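Local coordinates for protein chitin elicitor receptor kinase 1 (Arabidopsis thaliana, PDB 4EBY) that probably senses fungal chitin oligomers through its extracellular LysM domains, dimerising on chitin binding to activate plant immune signalling, at residues A[3-8]-A[65-70]; A[99-104]-A[123-128]; A[144-149]-A[182-187]. One frame throughout, in Å; residues are numbered along the deposited sequence.

Interaction 1: A[3-8]-A[65-70]. With NAG (2-acetamido-2-deoxy-beta-D-glucopyranose), chain E.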
loop_
_atom_site.group_PDB
_atom_site.type_symbol
_atom_site.label_atom_id
_atom_site.label_comp_id
_atom_site.label_asym_id
_atom_site.label_seq_id
_atom_site.Cartn_x
_atom_site.Cartn_y
_atom_site.Cartn_z
ATOM N N THR A 3 -3.137 -16.689 8.453
ATOM C CA THR A 3 -4.228 -15.737 8.501
ATOM C C THR A 3 -4.732 -15.444 7.092
ATOM O O THR A 3 -4.037 -15.682 6.102
ATOM C CB THR A 3 -3.777 -14.421 9.153
ATOM O OG1 THR A 3 -2.725 -13.843 8.370
ATOM C CG2 THR A 3 -3.265 -14.680 10.564
ATOM N N SER A 4 -5.943 -14.917 7.000
ATOM C CA SER A 4 -6.491 -14.567 5.701
ATOM C C SER A 4 -7.460 -13.415 5.870
ATOM O O SER A 4 -7.986 -13.196 6.965
ATOM C CB SER A 4 -7.201 -15.767 5.079
ATOM O OG SER A 4 -8.311 -16.153 5.872
ATOM N N CYS A 5 -7.684 -12.672 4.797
ATOM C CA CYS A 5 -8.627 -11.553 4.842
ATOM C C CYS A 5 -8.984 -11.100 3.431
ATOM O O CYS A 5 -8.263 -11.361 2.485
ATOM C CB CYS A 5 -8.066 -10.396 5.676
ATOM S SG CYS A 5 -6.527 -9.678 5.092
ATOM N N PRO A 6 -10.120 -10.415 3.270
ATOM C CA PRO A 6 -10.538 -10.132 1.894
ATOM C C PRO A 6 -9.894 -8.905 1.234
ATOM O O PRO A 6 -9.967 -8.743 0.016
ATOM C CB PRO A 6 -12.047 -9.893 2.042
ATOM C CG PRO A 6 -12.190 -9.359 3.430
ATOM C CD PRO A 6 -11.167 -10.110 4.259
ATOM N N LEU A 7 -9.314 -8.019 2.032
ATOM C CA LEU A 7 -8.636 -6.877 1.472
ATOM C C LEU A 7 -7.679 -6.218 2.437
ATOM O O LEU A 7 -7.658 -6.503 3.646
ATOM C CB LEU A 7 -9.619 -5.839 0.974
ATOM C CG LEU A 7 -10.139 -4.862 2.022
ATOM C CD1 LEU A 7 -10.627 -3.618 1.297
ATOM C CD2 LEU A 7 -11.239 -5.490 2.790
ATOM N N ALA A 8 -6.860 -5.351 1.862
ATOM C CA ALA A 8 -5.920 -4.534 2.599
ATOM C C ALA A 8 -5.968 -3.143 1.986
ATOM O O ALA A 8 -6.649 -2.931 0.963
ATOM C CB ALA A 8 -4.491 -5.118 2.511
ATOM N N PHE A 65 -6.939 -3.113 -1.885
ATOM C CA PHE A 65 -6.447 -4.148 -2.805
ATOM C C PHE A 65 -6.586 -5.546 -2.186
ATOM O O PHE A 65 -6.764 -5.669 -0.965
ATOM C CB PHE A 65 -5.005 -3.854 -3.251
ATOM C CG PHE A 65 -3.961 -3.989 -2.153
ATOM C CD1 PHE A 65 -3.164 -5.124 -2.103
ATOM C CD2 PHE A 65 -3.745 -2.975 -1.231
ATOM C CE1 PHE A 65 -2.166 -5.263 -1.127
ATOM C CE2 PHE A 65 -2.743 -3.104 -0.233
ATOM C CZ PHE A 65 -1.950 -4.244 -0.195
ATOM N N PRO A 66 -6.559 -6.601 -3.015
ATOM C CA PRO A 66 -6.726 -7.954 -2.443
ATOM C C PRO A 66 -5.482 -8.374 -1.677
ATOM O O PRO A 66 -4.371 -8.016 -2.055
ATOM C CB PRO A 66 -6.862 -8.858 -3.682
ATOM C CG PRO A 66 -7.185 -7.910 -4.834
ATOM C CD PRO A 66 -6.496 -6.621 -4.488
ATOM N N CYS A 67 -5.660 -9.136 -0.606
ATOM C CA CYS A 67 -4.517 -9.544 0.214
ATOM C C CYS A 67 -4.495 -11.073 0.207
ATOM O O CYS A 67 -5.354 -11.720 0.803
ATOM C CB CYS A 67 -4.660 -8.964 1.628
ATOM S SG CYS A 67 -3.257 -9.331 2.773
ATOM N N GLU A 68 -3.530 -11.652 -0.508
ATOM C CA GLU A 68 -3.563 -13.075 -0.846
ATOM C C GLU A 68 -2.336 -13.799 -0.315
ATOM O O GLU A 68 -1.283 -13.190 -0.157
ATOM C CB GLU A 68 -3.613 -13.237 -2.373
ATOM C CG GLU A 68 -4.954 -12.793 -2.964
ATOM C CD GLU A 68 -4.818 -11.987 -4.229
ATOM O OE1 GLU A 68 -3.729 -11.433 -4.485
ATOM O OE2 GLU A 68 -5.822 -11.895 -4.966
ATOM N N CYS A 69 -2.471 -15.100 -0.049
ATOM C CA CYS A 69 -1.320 -15.890 0.371
ATOM C C CYS A 69 -0.386 -16.095 -0.817
ATOM O O CYS A 69 -0.832 -16.429 -1.914
ATOM C CB CYS A 69 -1.762 -17.227 0.955
ATOM S SG CYS A 69 -0.420 -18.035 1.882
ATOM N N GLN A 70 0.904 -15.850 -0.603
ATOM C CA GLN A 70 1.904 -15.944 -1.669
ATOM C C GLN A 70 2.812 -17.134 -1.426
ATOM O O GLN A 70 2.972 -17.565 -0.291
ATOM C CB GLN A 70 2.766 -14.690 -1.689
ATOM C CG GLN A 70 1.976 -13.395 -1.934
ATOM C CD GLN A 70 1.400 -13.318 -3.336
ATOM O OE1 GLN A 70 1.997 -13.809 -4.299
ATOM N NE2 GLN A 70 0.239 -12.684 -3.463
HETATM C C1 NAG E . 2.609 -13.561 -7.754
HETATM C C2 NAG E . 1.912 -14.926 -7.703
HETATM C C3 NAG E . 2.973 -16.003 -7.516
HETATM C C4 NAG E . 3.990 -15.904 -8.641
HETATM C C5 NAG E . 4.538 -14.492 -8.773
HETATM C C6 NAG E . 5.457 -14.397 -9.992
HETATM C C7 NAG E . -0.300 -15.464 -6.796
HETATM C C8 NAG E . -1.224 -15.371 -5.604
HETATM N N2 NAG E . 0.947 -15.023 -6.620
HETATM O O3 NAG E . 2.364 -17.284 -7.505
HETATM O O4 NAG E . 5.092 -16.738 -8.385
HETATM O O5 NAG E . 3.481 -13.561 -8.868
HETATM O O6 NAG E . 4.746 -14.600 -11.201
HETATM O O7 NAG E . -0.712 -15.934 -7.860
HETATM O O HOH W 1 -5.940 -13.837 2.461
HETATM O O HOH W 2 -8.086 -10.903 -0.819
#
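The ring of F65 carries the methyl group of A8 on one of its faces: A8 CB stands 4.1 Å from the F65 ring centroid and 25° off the ring normal, a CH-pi contact displaced toward the rim. With chi1 at 69°, F65 CG sits between its own backbone N and carbonyl carbon, which brings the ring over the neighbouring strand. This is the start of the pairing between strands 8-13 and 60-70 in the mixed sheet of the LysM ectodomain. A8 and F65 form an antiparallel hydrogen-bonded pair, with A8 N to F65 O at 2.8 Å and F65 N to A8 O at 2.9 Å. Beyond this bridge the chains separate and water replaces direct bonding: one molecule accepts from C5 N and donates to C67 O, while another accepts from C67 N and makes a weak bond to P6 O. Two disulfides meet here, C5 to C131 and C67 to C129, and A8 CB packs on C67 CB at 3.9 Å. At the far end of 65-70, the N2-H of the chain E sugar donates to Q70 OE1, N2 to OE1 2.8 Å. C5 SG rests 4.0 Å from C67 CB.

Interaction 2: A[99-104]-A[123-128]. With NAG (2-acetamido-2-deoxy-beta-D-glucopyranose), chain D; NAG (2-acetamido-2-deoxy-beta-D-glucopyranose), chain C; NAG (2-acetamido-2-deoxy-beta-D-glucopyranose), chain E.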
loop_
_atom_site.group_PDB
_atom_site.type_symbol
_atom_site.label_atom_id
_atom_site.label_comp_id
_atom_site.label_asym_id
_atom_site.label_seq_id
_atom_site.Cartn_x
_atom_site.Cartn_y
_atom_site.Cartn_z
ATOM N N ASN A 99 7.088 3.620 -2.834
ATOM C CA ASN A 99 7.705 2.756 -1.812
ATOM C C ASN A 99 6.840 1.648 -1.237
ATOM O O ASN A 99 7.178 1.070 -0.183
ATOM C CB ASN A 99 8.356 3.596 -0.718
ATOM C CG ASN A 99 9.444 4.480 -1.270
ATOM O OD1 ASN A 99 10.317 4.010 -2.014
ATOM N ND2 ASN A 99 9.375 5.780 -0.945
ATOM N N LEU A 100 5.754 1.316 -1.940
ATOM C CA LEU A 100 4.933 0.171 -1.556
ATOM C C LEU A 100 5.593 -1.125 -1.989
ATOM O O LEU A 100 5.238 -2.197 -1.508
ATOM C CB LEU A 100 3.536 0.274 -2.170
ATOM C CG LEU A 100 2.661 1.401 -1.622
ATOM C CD1 LEU A 100 1.564 1.708 -2.622
ATOM C CD2 LEU A 100 2.073 0.991 -0.249
ATOM N N THR A 101 6.538 -1.015 -2.922
ATOM C CA THR A 101 7.389 -2.144 -3.311
ATOM C C THR A 101 8.851 -1.702 -3.271
ATOM O O THR A 101 9.135 -0.543 -2.964
ATOM C CB THR A 101 6.980 -2.699 -4.703
ATOM O OG1 THR A 101 7.545 -4.006 -4.893
ATOM C CG2 THR A 101 7.440 -1.750 -5.834
ATOM N N THR A 102 9.785 -2.626 -3.532
ATOM C CA THR A 102 11.207 -2.275 -3.537
ATOM C C THR A 102 11.840 -2.629 -4.870
ATOM O O THR A 102 11.353 -3.505 -5.587
ATOM C CB THR A 102 11.994 -3.007 -2.436
ATOM O OG1 THR A 102 11.990 -4.418 -2.692
ATOM C CG2 THR A 102 11.383 -2.728 -1.069
ATOM N N MET A 103 12.944 -1.965 -5.180
ATOM C CA MET A 103 13.624 -2.241 -6.433
ATOM C C MET A 103 14.169 -3.657 -6.430
ATOM O O MET A 103 14.153 -4.326 -7.457
ATOM C CB MET A 103 14.733 -1.228 -6.699
ATOM C CG MET A 103 15.757 -1.122 -5.613
ATOM S SD MET A 103 16.951 0.142 -6.069
ATOM C CE MET A 103 17.623 -0.630 -7.534
ATOM N N GLU A 104 14.630 -4.127 -5.275
ATOM C CA GLU A 104 15.160 -5.483 -5.205
ATOM C C GLU A 104 14.073 -6.517 -5.493
ATOM O O GLU A 104 14.321 -7.524 -6.181
ATOM C CB GLU A 104 15.798 -5.742 -3.829
ATOM C CG GLU A 104 17.038 -4.901 -3.551
ATOM C CD GLU A 104 16.750 -3.465 -3.089
ATOM O OE1 GLU A 104 15.574 -3.066 -2.896
ATOM O OE2 GLU A 104 17.738 -2.719 -2.917
ATOM N N LEU A 123 5.452 -5.498 -15.809
ATOM C CA LEU A 123 6.115 -5.950 -14.589
ATOM C C LEU A 123 5.105 -6.522 -13.631
ATOM O O LEU A 123 3.988 -6.002 -13.483
ATOM C CB LEU A 123 6.837 -4.784 -13.890
ATOM C CG LEU A 123 7.872 -4.021 -14.728
ATOM C CD1 LEU A 123 8.547 -2.946 -13.854
ATOM C CD2 LEU A 123 8.922 -4.955 -15.359
ATOM N N ASN A 124 5.542 -7.579 -12.940
ATOM C CA ASN A 124 4.874 -8.122 -11.766
ATOM C C ASN A 124 5.383 -7.334 -10.561
ATOM O O ASN A 124 6.590 -7.299 -10.302
ATOM C CB ASN A 124 5.240 -9.604 -11.651
ATOM C CG ASN A 124 4.517 -10.308 -10.515
ATOM O OD1 ASN A 124 4.505 -9.835 -9.387
ATOM N ND2 ASN A 124 3.908 -11.453 -10.820
ATOM N N VAL A 125 4.465 -6.649 -9.872
ATOM C CA VAL A 125 4.830 -5.744 -8.775
ATOM C C VAL A 125 4.231 -6.230 -7.470
ATOM O O VAL A 125 3.013 -6.195 -7.303
ATOM C CB VAL A 125 4.281 -4.336 -9.049
ATOM C CG1 VAL A 125 4.672 -3.394 -7.917
ATOM C CG2 VAL A 125 4.814 -3.796 -10.400
ATOM N N LEU A 126 5.079 -6.698 -6.552
ATOM C CA LEU A 126 4.595 -7.232 -5.282
ATOM C C LEU A 126 4.472 -6.158 -4.213
ATOM O O LEU A 126 5.420 -5.422 -3.927
ATOM C CB LEU A 126 5.554 -8.336 -4.794
ATOM C CG LEU A 126 5.198 -8.907 -3.426
ATOM C CD1 LEU A 126 3.837 -9.574 -3.499
ATOM C CD2 LEU A 126 6.294 -9.904 -2.985
ATOM N N VAL A 127 3.293 -6.075 -3.607
ATOM C CA VAL A 127 3.106 -5.213 -2.451
ATOM C C VAL A 127 2.579 -6.113 -1.332
ATOM O O VAL A 127 1.585 -6.836 -1.520
ATOM C CB VAL A 127 2.070 -4.115 -2.764
ATOM C CG1 VAL A 127 1.738 -3.320 -1.523
ATOM C CG2 VAL A 127 2.596 -3.162 -3.882
ATOM N N ASN A 128 3.234 -6.079 -0.176
ATOM C CA ASN A 128 2.843 -6.968 0.909
ATOM C C ASN A 128 1.691 -6.392 1.718
ATOM O O ASN A 128 1.360 -5.205 1.598
ATOM C CB ASN A 128 4.045 -7.229 1.800
ATOM C CG ASN A 128 5.059 -8.125 1.138
ATOM O OD1 ASN A 128 4.730 -8.869 0.202
ATOM N ND2 ASN A 128 6.302 -8.086 1.648
HETATM C C1 NAG D . 7.233 -9.112 1.213
HETATM C C2 NAG D . 8.544 -8.390 0.889
HETATM C C3 NAG D . 9.668 -9.367 0.556
HETATM C C4 NAG D . 9.740 -10.509 1.545
HETATM C C5 NAG D . 8.352 -11.074 1.840
HETATM C C6 NAG D . 8.393 -12.158 2.912
HETATM C C7 NAG D . 8.241 -6.271 -0.288
HETATM C C8 NAG D . 8.108 -5.615 -1.660
HETATM N N2 NAG D . 8.374 -7.577 -0.301
HETATM O O3 NAG D . 10.916 -8.700 0.506
HETATM O O4 NAG D . 10.557 -11.518 0.976
HETATM O O5 NAG D . 7.484 -10.038 2.255
HETATM O O6 NAG D . 8.917 -11.660 4.123
HETATM O O7 NAG D . 8.191 -5.620 0.756
HETATM C C1 NAG C . 10.387 6.623 -1.552
HETATM C C2 NAG C . 9.807 8.044 -1.550
HETATM C C3 NAG C . 10.847 9.055 -2.049
HETATM C C4 NAG C . 12.206 8.875 -1.382
HETATM C C5 NAG C . 12.599 7.401 -1.335
HETATM C C6 NAG C . 13.889 7.169 -0.554
HETATM C C7 NAG C . 7.469 8.605 -2.043
HETATM C C8 NAG C . 6.383 8.732 -3.089
HETATM N N2 NAG C . 8.649 8.095 -2.415
HETATM O O3 NAG C . 10.392 10.387 -1.866
HETATM O O4 NAG C . 13.178 9.583 -2.129
HETATM O O5 NAG C . 11.560 6.641 -0.744
HETATM O O6 NAG C . 13.695 7.598 0.780
HETATM O O7 NAG C . 7.243 8.960 -0.887
HETATM C C1 NAG E . 2.609 -13.561 -7.754
HETATM C C2 NAG E . 1.912 -14.926 -7.703
HETATM C C3 NAG E . 2.973 -16.003 -7.516
HETATM C C4 NAG E . 3.990 -15.904 -8.641
HETATM C C5 NAG E . 4.538 -14.492 -8.773
HETATM C C6 NAG E . 5.457 -14.397 -9.992
HETATM C C7 NAG E . -0.300 -15.464 -6.796
HETATM C C8 NAG E . -1.224 -15.371 -5.604
HETATM N N2 NAG E . 0.947 -15.023 -6.620
HETATM O O3 NAG E . 2.364 -17.284 -7.505
HETATM O O4 NAG E . 5.092 -16.738 -8.385
HETATM O O5 NAG E . 3.481 -13.561 -8.868
HETATM O O6 NAG E . 4.746 -14.600 -11.201
HETATM O O7 NAG E . -0.712 -15.934 -7.860
HETATM O O HOH W 3 5.394 -4.317 0.334
HETATM O O HOH W 4 8.005 -6.163 -6.645
#
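T101 OG1 is held from two directions: it donates to L126 O at 2.7 Å and accepts a hydrogen bond from a water at 2.8 Å. The same water accepts from L126 N, so L126 O directly and L126 N through the water are tied to one threonine hydroxyl. Placing OG1 opposite the backbone N (chi1 -164°) carries it to the strand, where it approaches the L126 carbonyl at a C=O...O angle of 146° and 21° from its plane. The methyl branch does the apolar work: T101 CG2 meets V125 CG1 at 3.8 Å, the two side chains crossing at about a right angle. On the next residue back, L100 CB lies 4.0 Å from V127 CG2. The contact thus seats the turn between helices 89-96 and 103-109 on strand 122-128, a packing of the LysM beta-alpha-alpha-beta unit; T102, whose OG1 bonds to S105 N, is the N-cap of the second helix. A second water accepts from N128 N and donates to L100 O and to O7 of the chain D sugar. That sugar is covalently linked to N128 ND2, and its methyl C8 comes within 3.7 Å of T101 OG1. L126 O is thus met by the hydroxyl and L126 N and N128 N by waters, one also bonding the glycan, while V125 and V127 pair with strand 74-82; aliphatic carbons of L100, T101, V125 and V127 make the buried packing.

Interaction 3: A[144-149]-A[182-187]. With NAG (2-acetamido-2-deoxy-beta-D-glucopyranose), chain C.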
loop_
_atom_site.group_PDB
_atom_site.type_symbol
_atom_site.label_atom_id
_atom_site.label_comp_id
_atom_site.label_asym_id
_atom_site.label_seq_id
_atom_site.Cartn_x
_atom_site.Cartn_y
_atom_site.Cartn_z
ATOM N N VAL A 144 -3.358 -1.262 6.794
ATOM C CA VAL A 144 -2.745 -0.381 5.807
ATOM C C VAL A 144 -1.280 -0.759 5.698
ATOM O O VAL A 144 -0.562 -0.821 6.701
ATOM C CB VAL A 144 -2.805 1.100 6.237
ATOM C CG1 VAL A 144 -2.216 1.997 5.154
ATOM C CG2 VAL A 144 -4.252 1.538 6.562
ATOM N N THR A 145 -0.843 -1.033 4.479
ATOM C CA THR A 145 0.568 -1.162 4.182
ATOM C C THR A 145 1.107 0.259 4.019
ATOM O O THR A 145 0.775 0.970 3.054
ATOM C CB THR A 145 0.736 -1.960 2.885
ATOM O OG1 THR A 145 0.232 -3.286 3.102
ATOM C CG2 THR A 145 2.196 -2.044 2.487
ATOM N N TYR A 146 1.913 0.681 4.984
ATOM C CA TYR A 146 2.236 2.087 5.163
ATOM C C TYR A 146 3.734 2.308 5.028
ATOM O O TYR A 146 4.500 1.974 5.920
ATOM C CB TYR A 146 1.738 2.524 6.562
ATOM C CG TYR A 146 1.877 3.999 6.876
ATOM C CD1 TYR A 146 0.780 4.844 6.807
ATOM C CD2 TYR A 146 3.095 4.534 7.290
ATOM C CE1 TYR A 146 0.882 6.189 7.120
ATOM C CE2 TYR A 146 3.209 5.893 7.599
ATOM C CZ TYR A 146 2.090 6.707 7.506
ATOM O OH TYR A 146 2.157 8.048 7.814
ATOM N N PRO A 147 4.186 2.838 3.884
ATOM C CA PRO A 147 5.621 3.128 3.766
ATOM C C PRO A 147 6.002 4.351 4.613
ATOM O O PRO A 147 5.391 5.424 4.499
ATOM C CB PRO A 147 5.796 3.415 2.255
ATOM C CG PRO A 147 4.570 2.779 1.604
ATOM C CD PRO A 147 3.470 3.023 2.606
ATOM N N LEU A 148 7.001 4.166 5.475
ATOM C CA LEU A 148 7.459 5.216 6.386
ATOM C C LEU A 148 8.188 6.329 5.656
ATOM O O LEU A 148 8.962 6.075 4.730
ATOM C CB LEU A 148 8.394 4.627 7.442
ATOM C CG LEU A 148 7.762 3.692 8.475
ATOM C CD1 LEU A 148 8.852 3.082 9.371
ATOM C CD2 LEU A 148 6.709 4.424 9.320
ATOM N N ARG A 149 7.936 7.559 6.097
ATOM C CA ARG A 149 8.656 8.732 5.600
ATOM C C ARG A 149 9.352 9.435 6.751
ATOM O O ARG A 149 9.018 9.206 7.912
ATOM C CB ARG A 149 7.694 9.678 4.902
ATOM C CG ARG A 149 7.237 9.126 3.552
ATOM C CD ARG A 149 6.327 10.091 2.810
ATOM N NE ARG A 149 6.935 11.410 2.794
ATOM C CZ ARG A 149 7.838 11.805 1.908
ATOM N NH1 ARG A 149 8.205 11.002 0.918
ATOM N NH2 ARG A 149 8.365 13.018 2.010
ATOM N N GLY A 182 11.179 1.764 4.524
ATOM C CA GLY A 182 10.475 0.503 4.667
ATOM C C GLY A 182 9.013 0.698 5.019
ATOM O O GLY A 182 8.477 1.802 4.911
ATOM N N ILE A 183 8.366 -0.394 5.412
ATOM C CA ILE A 183 6.923 -0.436 5.577
ATOM C C ILE A 183 6.562 -0.853 7.006
ATOM O O ILE A 183 7.287 -1.631 7.666
ATOM C CB ILE A 183 6.330 -1.439 4.579
ATOM C CG1 ILE A 183 6.186 -0.758 3.200
ATOM C CG2 ILE A 183 4.995 -1.970 5.045
ATOM C CD1 ILE A 183 6.006 -1.732 2.085
ATOM N N VAL A 184 5.438 -0.330 7.482
ATOM C CA VAL A 184 4.818 -0.845 8.713
ATOM C C VAL A 184 3.354 -1.117 8.393
ATOM O O VAL A 184 2.818 -0.562 7.436
ATOM C CB VAL A 184 4.914 0.127 9.908
ATOM C CG1 VAL A 184 6.365 0.252 10.398
ATOM C CG2 VAL A 184 4.273 1.492 9.584
ATOM N N TYR A 185 2.726 -1.983 9.188
ATOM C CA TYR A 185 1.317 -2.309 9.016
ATOM C C TYR A 185 0.510 -1.621 10.113
ATOM O O TYR A 185 0.797 -1.785 11.302
ATOM C CB TYR A 185 1.115 -3.820 9.079
ATOM C CG TYR A 185 1.887 -4.563 8.014
ATOM C CD1 TYR A 185 1.539 -4.455 6.680
ATOM C CD2 TYR A 185 2.956 -5.379 8.352
ATOM C CE1 TYR A 185 2.242 -5.124 5.706
ATOM C CE2 TYR A 185 3.658 -6.057 7.392
ATOM C CZ TYR A 185 3.295 -5.926 6.069
ATOM O OH TYR A 185 4.001 -6.607 5.105
ATOM N N VAL A 186 -0.486 -0.840 9.699
ATOM C CA VAL A 186 -1.272 -0.012 10.618
ATOM C C VAL A 186 -2.744 -0.380 10.448
ATOM O O VAL A 186 -3.237 -0.366 9.328
ATOM C CB VAL A 186 -1.097 1.477 10.226
ATOM C CG1 VAL A 186 -1.972 2.399 11.110
ATOM C CG2 VAL A 186 0.398 1.875 10.267
ATOM N N PRO A 187 -3.464 -0.697 11.541
ATOM C CA PRO A 187 -4.896 -1.005 11.369
ATOM C C PRO A 187 -5.622 0.108 10.647
ATOM O O PRO A 187 -5.367 1.287 10.906
ATOM C CB PRO A 187 -5.411 -1.080 12.817
ATOM C CG PRO A 187 -4.224 -1.533 13.602
ATOM C CD PRO A 187 -3.030 -0.843 12.948
HETATM C C1 NAG C . 10.387 6.623 -1.552
HETATM C C2 NAG C . 9.807 8.044 -1.550
HETATM C C3 NAG C . 10.847 9.055 -2.049
HETATM C C4 NAG C . 12.206 8.875 -1.382
HETATM C C5 NAG C . 12.599 7.401 -1.335
HETATM C C6 NAG C . 13.889 7.169 -0.554
HETATM C C7 NAG C . 7.469 8.605 -2.043
HETATM C C8 NAG C . 6.383 8.732 -3.089
HETATM N N2 NAG C . 8.649 8.095 -2.415
HETATM O O3 NAG C . 10.392 10.387 -1.866
HETATM O O4 NAG C . 13.178 9.583 -2.129
HETATM O O5 NAG C . 11.560 6.641 -0.744
HETATM O O6 NAG C . 13.695 7.598 0.780
HETATM O O7 NAG C . 7.243 8.960 -0.887
HETATM O O HOH W 5 9.146 3.902 3.015
#
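Y146 touches V184 and V186 along the first part of its side chain. Its CB lies 3.4 Å from V184 O and 4.0 Å from V186 CG2; with CG anti to the backbone N (chi1 -175°), the ring then runs alongside V184, pointing the same way, and CD2 reaches V184 CG2 at 4.0 Å. Both valine methyls approach the ring obliquely. Farther out the ring leaves strand 183-187: OH hydrogen-bonds to D152 OD1, and R60 makes a cation-pi contact with the ring. L148 crosses V184 at about a right angle, CD1 against CG1 and CD2 against CG2, the methyl that also meets the Y146 ring. Y146 and V184 share a face with V144 and V186, and I157 of helix 154-161 packs against Y146, V186 and L148. On the face of T145, P147, I183 and Y185, T145 CG2 meets I183 CG2 at 3.8 Å, while T145 OG1 lies at the edge of the Y185 ring and bonds to N128 O.

The strands run antiparallel, their short axes at 146°. V144 pairs with V186 and Y146 with V184 by two hydrogen bonds each, the shortest being V144 N to V186 O at 2.7 Å. L148 N extends the ladder to G182 O at 2.8 Å. R149 takes no part in the pairing; its NH1 donates to O7 of the chain C sugar at 2.9 Å. Two antiparallel strands that bracket helices 154-161 and 165-171 in the sequence make the beta-alpha-alpha-beta arrangement of a LysM domain.

All three interactions reach one mixed sheet. Interaction 3 is buried and the most extensive, with 499 Å² between its segments; a full ladder closes one LysM unit at the outermost strand 183-187. Interaction 2 is also buried but small, and a helix-helix turn meets the other outermost strand through a hydroxyl and waters instead of a ladder. Interaction 1, partly buried, relies on a single bridge, with disulfides and waters beyond it. Interactions 2 and 3 also touch where L100 CD2 packs on P147 CG, and interaction 1 reaches interaction 2 through F65 CZ on V127 CG1. The sugar on N99 bonds to R149, joining interactions 2 and 3, while the chain E sugar contacts Q70 and N124.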